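Side-chain contacts in polyketide synthase (Synechococcus sp., PDB 4GOX), which probably transfers a sulfuryl group from PAPS to an acyl-chain intermediate, as the sulfotransferase domain of an olefin-producing synthase: residues V233-E237 and A238-P242; R82-M85 and D86-L90; Y113-L116 and Q117-E121; V223-N226 and I227-L231. One frame throughout, in Å; residues are numbered along the deposited sequence.

Contact 1 (V233-E237 and A238-P242)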
loop_
_atom_site.group_PDB
_atom_site.type_symbol
_atom_site.label_atom_id
_atom_site.label_comp_id
_atom_site.label_asym_id
_atom_site.label_seq_id
_atom_site.Cartn_x
_atom_site.Cartn_y
_atom_site.Cartn_z
ATOM N N VAL A 233 5.259 -2.518 -17.507
ATOM C CA VAL A 233 4.088 -2.195 -18.335
ATOM C C VAL A 233 4.332 -0.880 -19.096
ATOM O O VAL A 233 5.262 -0.141 -18.763
ATOM C CB VAL A 233 2.749 -2.186 -17.541
ATOM C CG1 VAL A 233 2.415 -3.583 -17.015
ATOM C CG2 VAL A 233 2.772 -1.160 -16.394
ATOM N N ASP A 234 3.525 -0.594 -20.118
ATOM C CA ASP A 234 3.659 0.663 -20.839
ATOM C C ASP A 234 2.838 1.707 -20.105
ATOM O O ASP A 234 1.878 1.350 -19.422
ATOM C CB ASP A 234 3.169 0.531 -22.290
ATOM C CG ASP A 234 4.034 -0.352 -23.163
ATOM O OD1 ASP A 234 5.264 -0.410 -22.919
ATOM O OD2 ASP A 234 3.494 -0.955 -24.114
ATOM N N PHE A 235 3.196 2.996 -20.257
ATOM C CA PHE A 235 2.442 4.079 -19.633
ATOM C C PHE A 235 1.078 4.164 -20.339
ATOM O O PHE A 235 0.990 3.931 -21.537
ATOM C CB PHE A 235 3.210 5.421 -19.716
ATOM C CG PHE A 235 2.425 6.620 -19.230
ATOM C CD1 PHE A 235 2.417 6.969 -17.886
ATOM C CD2 PHE A 235 1.678 7.390 -20.119
ATOM C CE1 PHE A 235 1.666 8.059 -17.434
ATOM C CE2 PHE A 235 0.926 8.477 -19.666
ATOM C CZ PHE A 235 0.931 8.811 -18.331
ATOM N N ASP A 236 0.020 4.434 -19.572
ATOM C CA ASP A 236 -1.349 4.580 -20.059
ATOM C C ASP A 236 -1.883 5.861 -19.443
ATOM O O ASP A 236 -1.685 6.100 -18.252
ATOM C CB ASP A 236 -2.202 3.376 -19.617
ATOM C CG ASP A 236 -3.587 3.332 -20.226
ATOM O OD1 ASP A 236 -3.883 2.365 -20.955
ATOM O OD2 ASP A 236 -4.383 4.252 -19.954
ATOM N N GLU A 237 -2.585 6.655 -20.245
ATOM C CA GLU A 237 -3.165 7.952 -19.878
ATOM C C GLU A 237 -4.132 7.892 -18.700
ATOM O O GLU A 237 -4.230 8.869 -17.958
ATOM C CB GLU A 237 -3.845 8.621 -21.093
ATOM C CG GLU A 237 -2.870 9.217 -22.097
ATOM C CD GLU A 237 -1.976 10.343 -21.609
ATOM O OE1 GLU A 237 -0.782 10.345 -21.982
ATOM O OE2 GLU A 237 -2.467 11.227 -20.867
ATOM N N ALA A 238 -4.854 6.757 -18.539
ATOM C CA ALA A 238 -5.815 6.527 -17.456
ATOM C C ALA A 238 -5.161 6.692 -16.083
ATOM O O ALA A 238 -5.842 7.063 -15.130
ATOM C CB ALA A 238 -6.422 5.141 -17.580
ATOM N N LEU A 239 -3.836 6.465 -15.997
ATOM C CA LEU A 239 -3.061 6.636 -14.759
ATOM C C LEU A 239 -3.178 8.059 -14.235
ATOM O O LEU A 239 -3.083 8.269 -13.030
ATOM C CB LEU A 239 -1.573 6.336 -14.985
ATOM C CG LEU A 239 -1.160 4.897 -15.284
ATOM C CD1 LEU A 239 0.289 4.849 -15.641
ATOM C CD2 LEU A 239 -1.439 3.970 -14.118
ATOM N N LEU A 240 -3.352 9.034 -15.144
ATOM C CA LEU A 240 -3.433 10.450 -14.787
ATOM C C LEU A 240 -4.841 10.920 -14.433
ATOM O O LEU A 240 -5.020 12.094 -14.087
ATOM C CB LEU A 240 -2.831 11.325 -15.913
ATOM C CG LEU A 240 -1.354 11.071 -16.276
ATOM C CD1 LEU A 240 -0.938 11.913 -17.450
ATOM C CD2 LEU A 240 -0.422 11.350 -15.093
ATOM N N ASN A 241 -5.838 10.022 -14.511
ATOM C CA ASN A 241 -7.225 10.400 -14.245
ATOM C C ASN A 241 -7.853 9.524 -13.165
ATOM O O ASN A 241 -8.792 8.781 -13.466
ATOM C CB ASN A 241 -8.027 10.385 -15.551
ATOM C CG ASN A 241 -7.434 11.280 -16.612
ATOM O OD1 ASN A 241 -7.659 12.496 -16.627
ATOM N ND2 ASN A 241 -6.610 10.703 -17.487
ATOM N N PRO A 242 -7.357 9.608 -11.900
ATOM C CA PRO A 242 -7.879 8.736 -10.834
ATOM C C PRO A 242 -9.337 8.939 -10.492
ATOM O O PRO A 242 -9.965 8.019 -9.968
ATOM C CB PRO A 242 -6.976 9.060 -9.628
ATOM C CG PRO A 242 -6.383 10.349 -9.897
ATOM C CD PRO A 242 -6.241 10.442 -11.387
#
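Asp236 works with both its backbone and its side chain on the residues that follow. Its carboxylate oxygen OD2 takes the amide of Ala238 (N to OD2 2.9 Å, 161° at the hydrogen) through the anti lone pair, the one away from OD1, and its backbone O takes Leu239 N at 3.1 Å. The carboxylate reaches forward because CG lies opposite the backbone N (chi1 -172°). That side-chain-to-amide link is an Asx turn, and it leads into a short 3-10 turn, in which Leu240 N bonds back to Glu237 O at 3.0 Å and Asn241 N to Ala238 O. In both bonds to the first half, at Asp236 O and Glu237 O, the donor stands well above the carbonyl plane, as a 3-10 turn brings about. Replacing Asp236 by an alanine would probably leave the Ala238 amide without its carboxylate partner and the entry to the turn less firmly fixed. Ala238 O, already bonded by Asn241 N, is also hydrogen-bonded by Arg247, while Glu237, its chain bent at chi2, pairs OE1 with Arg221 on helix 220-231. On the apolar side the Phe235 ring offers its edge to Leu240, with CZ 3.7 Å from CD1, and the two side chains meet at about a right angle. Leu239 CD1 comes up obliquely to Phe235 CD1 at 3.8 Å and also packs on Cys228.

Contact 2 (R82-M85 and D86-L90)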
loop_
_atom_site.group_PDB
_atom_site.type_symbol
_atom_site.label_atom_id
_atom_site.label_comp_id
_atom_site.label_asym_id
_atom_site.label_seq_id
_atom_site.Cartn_x
_atom_site.Cartn_y
_atom_site.Cartn_z
ATOM N N ARG A 82 -14.501 -6.464 -1.987
ATOM C CA ARG A 82 -14.603 -5.560 -3.131
ATOM C C ARG A 82 -13.843 -6.122 -4.337
ATOM O O ARG A 82 -14.399 -6.171 -5.438
ATOM C CB ARG A 82 -14.146 -4.143 -2.744
ATOM C CG ARG A 82 -14.503 -3.044 -3.757
ATOM C CD ARG A 82 -16.003 -2.774 -3.821
ATOM N NE ARG A 82 -16.399 -2.065 -5.039
ATOM C CZ ARG A 82 -16.733 -2.657 -6.183
ATOM N NH1 ARG A 82 -16.700 -3.979 -6.290
ATOM N NH2 ARG A 82 -17.098 -1.929 -7.229
ATOM N N ALA A 83 -12.611 -6.625 -4.111
ATOM C CA ALA A 83 -11.794 -7.260 -5.158
ATOM C C ALA A 83 -12.538 -8.433 -5.830
ATOM O O ALA A 83 -12.597 -8.495 -7.058
ATOM C CB ALA A 83 -10.480 -7.766 -4.571
ATOM N N LEU A 84 -13.080 -9.352 -5.014
ATOM C CA LEU A 84 -13.809 -10.553 -5.440
ATOM C C LEU A 84 -15.081 -10.203 -6.237
ATOM O O LEU A 84 -15.343 -10.809 -7.282
ATOM C CB LEU A 84 -14.194 -11.367 -4.206
ATOM C CG LEU A 84 -13.077 -12.044 -3.422
ATOM C CD1 LEU A 84 -13.636 -12.599 -2.124
ATOM C CD2 LEU A 84 -12.402 -13.141 -4.264
ATOM N N MET A 85 -15.860 -9.221 -5.723
ATOM C CA MET A 85 -17.042 -8.681 -6.360
ATOM C C MET A 85 -16.638 -8.240 -7.780
ATOM O O MET A 85 -17.162 -8.793 -8.741
ATOM C CB MET A 85 -17.552 -7.468 -5.571
ATOM C CG MET A 85 -18.357 -7.813 -4.361
ATOM S SD MET A 85 -18.939 -6.322 -3.519
ATOM C CE MET A 85 -19.645 -5.396 -4.868
ATOM N N ASP A 86 -15.641 -7.317 -7.904
ATOM C CA ASP A 86 -15.133 -6.811 -9.178
ATOM C C ASP A 86 -14.557 -7.902 -10.095
ATOM O O ASP A 86 -14.965 -7.974 -11.257
ATOM C CB ASP A 86 -14.105 -5.685 -8.963
ATOM C CG ASP A 86 -13.579 -5.098 -10.258
ATOM O OD1 ASP A 86 -14.353 -4.398 -10.952
ATOM O OD2 ASP A 86 -12.428 -5.406 -10.621
ATOM N N LEU A 87 -13.628 -8.747 -9.589
ATOM C CA LEU A 87 -13.017 -9.796 -10.415
ATOM C C LEU A 87 -13.998 -10.871 -10.905
ATOM O O LEU A 87 -13.789 -11.444 -11.985
ATOM C CB LEU A 87 -11.844 -10.486 -9.696
ATOM C CG LEU A 87 -10.563 -9.665 -9.457
ATOM C CD1 LEU A 87 -9.700 -10.334 -8.408
ATOM C CD2 LEU A 87 -9.769 -9.451 -10.759
ATOM N N GLU A 88 -15.034 -11.177 -10.105
ATOM C CA GLU A 88 -15.945 -12.281 -10.428
ATOM C C GLU A 88 -17.414 -11.952 -10.680
ATOM O O GLU A 88 -18.185 -12.884 -10.930
ATOM C CB GLU A 88 -15.800 -13.392 -9.385
ATOM C CG GLU A 88 -14.466 -14.106 -9.474
ATOM C CD GLU A 88 -14.151 -15.051 -8.333
ATOM O OE1 GLU A 88 -14.796 -14.957 -7.262
ATOM O OE2 GLU A 88 -13.233 -15.881 -8.509
ATOM N N ASN A 89 -17.793 -10.644 -10.675
ATOM C CA ASN A 89 -19.158 -10.126 -10.895
ATOM C C ASN A 89 -20.114 -10.652 -9.815
ATOM O O ASN A 89 -21.199 -11.182 -10.118
ATOM C CB ASN A 89 -19.671 -10.417 -12.321
ATOM C CG ASN A 89 -18.881 -9.750 -13.418
ATOM O OD1 ASN A 89 -19.261 -8.693 -13.934
ATOM N ND2 ASN A 89 -17.788 -10.382 -13.831
ATOM N N LEU A 90 -19.685 -10.500 -8.557
ATOM C CA LEU A 90 -20.375 -10.947 -7.346
ATOM C C LEU A 90 -21.110 -9.815 -6.608
ATOM O O LEU A 90 -20.758 -8.643 -6.726
ATOM C CB LEU A 90 -19.344 -11.597 -6.390
ATOM C CG LEU A 90 -19.146 -13.115 -6.390
ATOM C CD1 LEU A 90 -19.218 -13.741 -7.783
ATOM C CD2 LEU A 90 -17.827 -13.490 -5.716
#
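From Arg82 the chain is helix, losing its regular form at Glu88, with Asp86 N bonded almost straight to Arg82 O (3.0 Å, 177°) and Leu87 N to Ala83 O at 2.7 Å, before the helix ends in bonds to Met85 O. That oxygen accepts Leu90 N at 3.1 Å, in the carbonyl plane and on a lone pair, and a weak bond from Asn89 N besides. This C-terminal end resembles a Schellman motif, but only in the Leu90-to-Met85 bond and the positive phi of Asn89. The turn at Asn89 brings Leu90 against Met85, its CB 4.4 Å from Met85 CG, while that CG also lies 3.5 Å from Leu90 O. Leu90 CD2 reaches only loosely toward Leu84 CB. On another side of the helix Arg82 folds at chi2 (69°), which swings its guanidinium along the helix so that NH1 stands 4.1 Å from Asp86 CB. The charged ends do not pair, Arg82 NH1 staying 5.2 Å from Asp86 OD1; Arg82 NE is bridged to Asp250, and Asp86 OD2 meets the hydroxyl of Tyr51. Leu84 packs into helix 92-104 through Ser95, Val99 and Trp102. Leu87 leans on helix 109-119 at Leu116 and shares Tyr51 of strand 50-51 with Ala83, wedging this helix end between two helices and the edge of the sheet.

Contact 3 (Y113-L116 and Q117-E121)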
loop_
_atom_site.group_PDB
_atom_site.type_symbol
_atom_site.label_atom_id
_atom_site.label_comp_id
_atom_site.label_asym_id
_atom_site.label_seq_id
_atom_site.Cartn_x
_atom_site.Cartn_y
_atom_site.Cartn_z
ATOM N N TYR A 113 -3.495 -15.232 -2.327
ATOM C CA TYR A 113 -2.688 -14.506 -3.300
ATOM C C TYR A 113 -2.682 -15.233 -4.647
ATOM O O TYR A 113 -2.934 -14.586 -5.661
ATOM C CB TYR A 113 -1.259 -14.258 -2.787
ATOM C CG TYR A 113 -1.144 -13.082 -1.836
ATOM C CD1 TYR A 113 -0.779 -13.269 -0.501
ATOM C CD2 TYR A 113 -1.354 -11.779 -2.280
ATOM C CE1 TYR A 113 -0.617 -12.183 0.364
ATOM C CE2 TYR A 113 -1.219 -10.688 -1.419
ATOM C CZ TYR A 113 -0.833 -10.892 -0.102
ATOM O OH TYR A 113 -0.732 -9.816 0.744
ATOM N N ALA A 114 -2.433 -16.567 -4.666
ATOM C CA ALA A 114 -2.416 -17.376 -5.898
ATOM C C ALA A 114 -3.783 -17.347 -6.599
ATOM O O ALA A 114 -3.840 -17.283 -7.836
ATOM C CB ALA A 114 -2.001 -18.809 -5.602
ATOM N N TYR A 115 -4.872 -17.318 -5.800
ATOM C CA TYR A 115 -6.243 -17.217 -6.281
ATOM C C TYR A 115 -6.453 -15.871 -6.971
ATOM O O TYR A 115 -6.959 -15.839 -8.088
ATOM C CB TYR A 115 -7.230 -17.340 -5.112
ATOM C CG TYR A 115 -8.686 -17.366 -5.531
ATOM C CD1 TYR A 115 -9.293 -18.550 -5.948
ATOM C CD2 TYR A 115 -9.471 -16.214 -5.467
ATOM C CE1 TYR A 115 -10.635 -18.584 -6.322
ATOM C CE2 TYR A 115 -10.818 -16.237 -5.832
ATOM C CZ TYR A 115 -11.394 -17.425 -6.263
ATOM O OH TYR A 115 -12.722 -17.468 -6.600
ATOM N N LEU A 116 -6.110 -14.765 -6.297
ATOM C CA LEU A 116 -6.316 -13.433 -6.866
ATOM C C LEU A 116 -5.475 -13.214 -8.134
ATOM O O LEU A 116 -5.984 -12.650 -9.094
ATOM C CB LEU A 116 -6.121 -12.320 -5.827
ATOM C CG LEU A 116 -7.086 -12.288 -4.632
ATOM C CD1 LEU A 116 -6.577 -11.337 -3.557
ATOM C CD2 LEU A 116 -8.484 -11.870 -5.039
ATOM N N GLN A 117 -4.235 -13.772 -8.170
ATOM C CA GLN A 117 -3.330 -13.698 -9.324
ATOM C C GLN A 117 -3.950 -14.391 -10.535
ATOM O O GLN A 117 -3.778 -13.928 -11.670
ATOM C CB GLN A 117 -1.974 -14.327 -9.005
ATOM C CG GLN A 117 -1.066 -13.464 -8.130
ATOM C CD GLN A 117 0.159 -14.242 -7.742
ATOM O OE1 GLN A 117 0.072 -15.400 -7.305
ATOM N NE2 GLN A 117 1.330 -13.640 -7.921
ATOM N N ARG A 118 -4.676 -15.494 -10.277
ATOM C CA ARG A 118 -5.387 -16.288 -11.254
ATOM C C ARG A 118 -6.608 -15.500 -11.773
ATOM O O ARG A 118 -6.798 -15.423 -12.983
ATOM C CB ARG A 118 -5.798 -17.653 -10.637
ATOM C CG ARG A 118 -6.600 -18.571 -11.581
ATOM C CD ARG A 118 -6.451 -20.043 -11.233
ATOM N NE ARG A 118 -5.133 -20.549 -11.632
ATOM C CZ ARG A 118 -4.680 -21.774 -11.382
ATOM N NH1 ARG A 118 -5.434 -22.648 -10.724
ATOM N NH2 ARG A 118 -3.467 -22.132 -11.782
ATOM N N GLN A 119 -7.422 -14.930 -10.865
ATOM C CA GLN A 119 -8.624 -14.161 -11.201
ATOM C C GLN A 119 -8.300 -12.823 -11.883
ATOM O O GLN A 119 -9.146 -12.287 -12.599
ATOM C CB GLN A 119 -9.499 -13.945 -9.956
ATOM C CG GLN A 119 -10.000 -15.235 -9.315
ATOM C CD GLN A 119 -10.733 -16.139 -10.283
ATOM O OE1 GLN A 119 -11.639 -15.711 -11.010
ATOM N NE2 GLN A 119 -10.367 -17.415 -10.298
ATOM N N ALA A 120 -7.074 -12.296 -11.671
ATOM C CA ALA A 120 -6.600 -11.056 -12.301
ATOM C C ALA A 120 -6.173 -11.348 -13.740
ATOM O O ALA A 120 -5.970 -10.417 -14.516
ATOM C CB ALA A 120 -5.425 -10.475 -11.517
ATOM N N GLU A 121 -6.043 -12.657 -14.082
ATOM C CA GLU A 121 -5.660 -13.191 -15.398
ATOM C C GLU A 121 -4.232 -12.752 -15.751
ATOM O O GLU A 121 -3.297 -13.100 -15.019
ATOM C CB GLU A 121 -6.705 -12.841 -16.488
ATOM C CG GLU A 121 -7.292 -14.057 -17.185
ATOM C CD GLU A 121 -8.796 -14.209 -17.069
ATOM O OE1 GLU A 121 -9.505 -13.823 -18.025
ATOM O OE2 GLU A 121 -9.268 -14.744 -16.038
#
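Gln119 lays its CG methylene over one face of the Tyr115 ring, in a CH-pi contact 4.0 Å from the ring centroid and 24° off the normal. CG sits toward the rim and comes nearest CE2, at 3.7 Å. Both torsion choices matter: Tyr115 swings its ring along the helix with CG opposite the backbone N (chi1 -175°), and Gln119 bends at chi2, which brings the amide back over the ring with the two planes 28° apart. This is the tight part. The pairing is the i to i+4 spacing of an alpha helix, on the last turns of helix 109-119, where Gln119 N bonds Tyr115 O at 3.0 Å and Ala120 N bonds Leu116 O at 2.8 Å. Beyond this helix the ring also meets Trp102 edge-to-face and touches Leu84, and its OH makes a weak hydrogen bond to Glu88. With an alanine at Tyr115, the Gln119 methylene would probably lose the surface it lies on, Glu88 its hydroxyl partner and Trp102 the ring it meets edge-to-face. Gln117 lies along its own helix, its OE1 3.5 Å from Ala114 CA, while its amide is held by Asn22 and by the carbonyl of Pro25 near strand 26-30. On the looser, solvent side exposed Arg118 takes part through CB, which rests by Tyr115 O, and its guanidinium leads outward.

Contact 4 (V223-N226 and I227-L231)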
loop_
_atom_site.group_PDB
_atom_site.type_symbol
_atom_site.label_atom_id
_atom_site.label_comp_id
_atom_site.label_asym_id
_atom_site.label_seq_id
_atom_site.Cartn_x
_atom_site.Cartn_y
_atom_site.Cartn_z
ATOM N N VAL A 223 6.726 10.462 -13.018
ATOM C CA VAL A 223 6.813 9.496 -11.930
ATOM C C VAL A 223 6.102 8.173 -12.278
ATOM O O VAL A 223 6.690 7.105 -12.121
ATOM C CB VAL A 223 6.378 10.121 -10.575
ATOM C CG1 VAL A 223 6.328 9.078 -9.450
ATOM C CG2 VAL A 223 7.304 11.267 -10.197
ATOM N N LEU A 224 4.860 8.248 -12.761
ATOM C CA LEU A 224 4.102 7.055 -13.142
ATOM C C LEU A 224 4.756 6.313 -14.316
ATOM O O LEU A 224 4.644 5.098 -14.380
ATOM C CB LEU A 224 2.618 7.382 -13.392
ATOM C CG LEU A 224 1.812 7.749 -12.115
ATOM C CD1 LEU A 224 0.629 8.660 -12.448
ATOM C CD2 LEU A 224 1.343 6.504 -11.382
ATOM N N THR A 225 5.479 7.030 -15.211
ATOM C CA THR A 225 6.225 6.407 -16.316
ATOM C C THR A 225 7.334 5.534 -15.718
ATOM O O THR A 225 7.478 4.386 -16.125
ATOM C CB THR A 225 6.715 7.476 -17.312
ATOM O OG1 THR A 225 5.581 7.929 -18.048
ATOM C CG2 THR A 225 7.789 6.968 -18.276
ATOM N N ASN A 226 8.060 6.061 -14.705
ATOM C CA ASN A 226 9.114 5.332 -13.997
ATOM C C ASN A 226 8.548 4.095 -13.279
ATOM O O ASN A 226 9.191 3.036 -13.279
ATOM C CB ASN A 226 9.825 6.235 -12.993
ATOM C CG ASN A 226 10.632 7.342 -13.608
ATOM O OD1 ASN A 226 11.173 7.228 -14.714
ATOM N ND2 ASN A 226 10.768 8.433 -12.877
ATOM N N ILE A 227 7.356 4.233 -12.672
ATOM C CA ILE A 227 6.675 3.135 -11.963
ATOM C C ILE A 227 6.312 2.037 -12.983
ATOM O O ILE A 227 6.565 0.865 -12.713
ATOM C CB ILE A 227 5.455 3.627 -11.138
ATOM C CG1 ILE A 227 5.913 4.545 -9.984
ATOM C CG2 ILE A 227 4.651 2.446 -10.604
ATOM C CD1 ILE A 227 4.785 5.204 -9.218
ATOM N N CYS A 228 5.766 2.441 -14.166
ATOM C CA CYS A 228 5.407 1.557 -15.273
ATOM C C CYS A 228 6.629 0.779 -15.790
ATOM O O CYS A 228 6.532 -0.431 -16.042
ATOM C CB CYS A 228 4.729 2.344 -16.398
ATOM S SG CYS A 228 3.015 2.811 -16.033
ATOM N N ASP A 229 7.779 1.477 -15.929
ATOM C CA ASP A 229 9.038 0.875 -16.369
ATOM C C ASP A 229 9.486 -0.168 -15.349
ATOM O O ASP A 229 9.944 -1.248 -15.735
ATOM C CB ASP A 229 10.128 1.949 -16.565
ATOM C CG ASP A 229 9.891 2.932 -17.711
ATOM O OD1 ASP A 229 9.088 2.605 -18.633
ATOM O OD2 ASP A 229 10.518 4.013 -17.702
ATOM N N PHE A 230 9.313 0.146 -14.048
ATOM C CA PHE A 230 9.661 -0.737 -12.937
ATOM C C PHE A 230 8.797 -2.005 -12.933
ATOM O O PHE A 230 9.332 -3.105 -12.799
ATOM C CB PHE A 230 9.552 0.017 -11.602
ATOM C CG PHE A 230 9.744 -0.840 -10.368
ATOM C CD1 PHE A 230 11.002 -1.334 -10.031
ATOM C CD2 PHE A 230 8.685 -1.091 -9.504
ATOM C CE1 PHE A 230 11.181 -2.113 -8.881
ATOM C CE2 PHE A 230 8.863 -1.872 -8.358
ATOM C CZ PHE A 230 10.106 -2.383 -8.058
ATOM N N LEU A 231 7.474 -1.842 -13.120
ATOM C CA LEU A 231 6.504 -2.941 -13.155
ATOM C C LEU A 231 6.491 -3.724 -14.482
ATOM O O LEU A 231 5.891 -4.798 -14.544
ATOM C CB LEU A 231 5.093 -2.412 -12.830
ATOM C CG LEU A 231 4.894 -1.755 -11.448
ATOM C CD1 LEU A 231 3.503 -1.163 -11.328
ATOM C CD2 LEU A 231 5.175 -2.729 -10.311
#
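Thr225 O receives the amide of Asp229 at 2.9 Å (155° at the hydrogen), and the carboxylate of the same aspartate hangs close by, its CG 3.2 Å from that oxygen. If the carboxylate is ionised, as is likely, neither of its oxygens has a proton to offer Thr225 O, and the closeness is probably mildly unfavourable, on a side of the helix exposed to solvent. The Thr225 and Asp229 side chains lie alongside each other and point the same way, CG2 coming to 4.1 Å from OD2. Thr225 turns its hydroxyl back instead, to Arg221 O one turn earlier. Opposite in character is the apolar stripe of this amphipathic helix 220-231, which covers the parallel sheet of the sulfotransferase fold. Ile227 leads it: CG1 lies beside the backbone N (chi1 -66°) and passes 3.4 Å from Val223 O, and the chain then runs on extended to bring CD1 within 4.2 Å of Val223 CG1 and 4.3 Å of Leu224 CD2. Beneath, Ile227 meets Leu209 and Val211 of strand 208-212 and Ile152 of strand 149-155, while Leu224 packs on Leu40, Met43 and Leu44 of helix 37-45. Main-chain bonds run unbroken through this part, with Ile227 N on Val223 O, Cys228 N on Leu224 O and, at 3.0 Å, Phe230 N on Asn226 O.

In the fold
The four contacts form two touching pairs. Contact 4 hands the chain on to contact 1: their centres are 10 Å apart, Val233 N probably bonds Cys228 O at 2.9 Å, and Phe235 CD1 packs 3.3 Å from Thr225 OG1. Contacts 2 and 3, with centres 12 Å apart, join two helices, Leu87 CD2 lying 3.4 Å from Gln119 O. Between the pairs nothing touches; contacts 2 and 4 have centres 27 Å apart. The nucleotide lies toward the first pair: the side chains of Leu224 and Asn241 are each about 11 Å from the bound adenosine-3'-5'-diphosphate, so contacts 1 and 4 come near it without these side chains touching it.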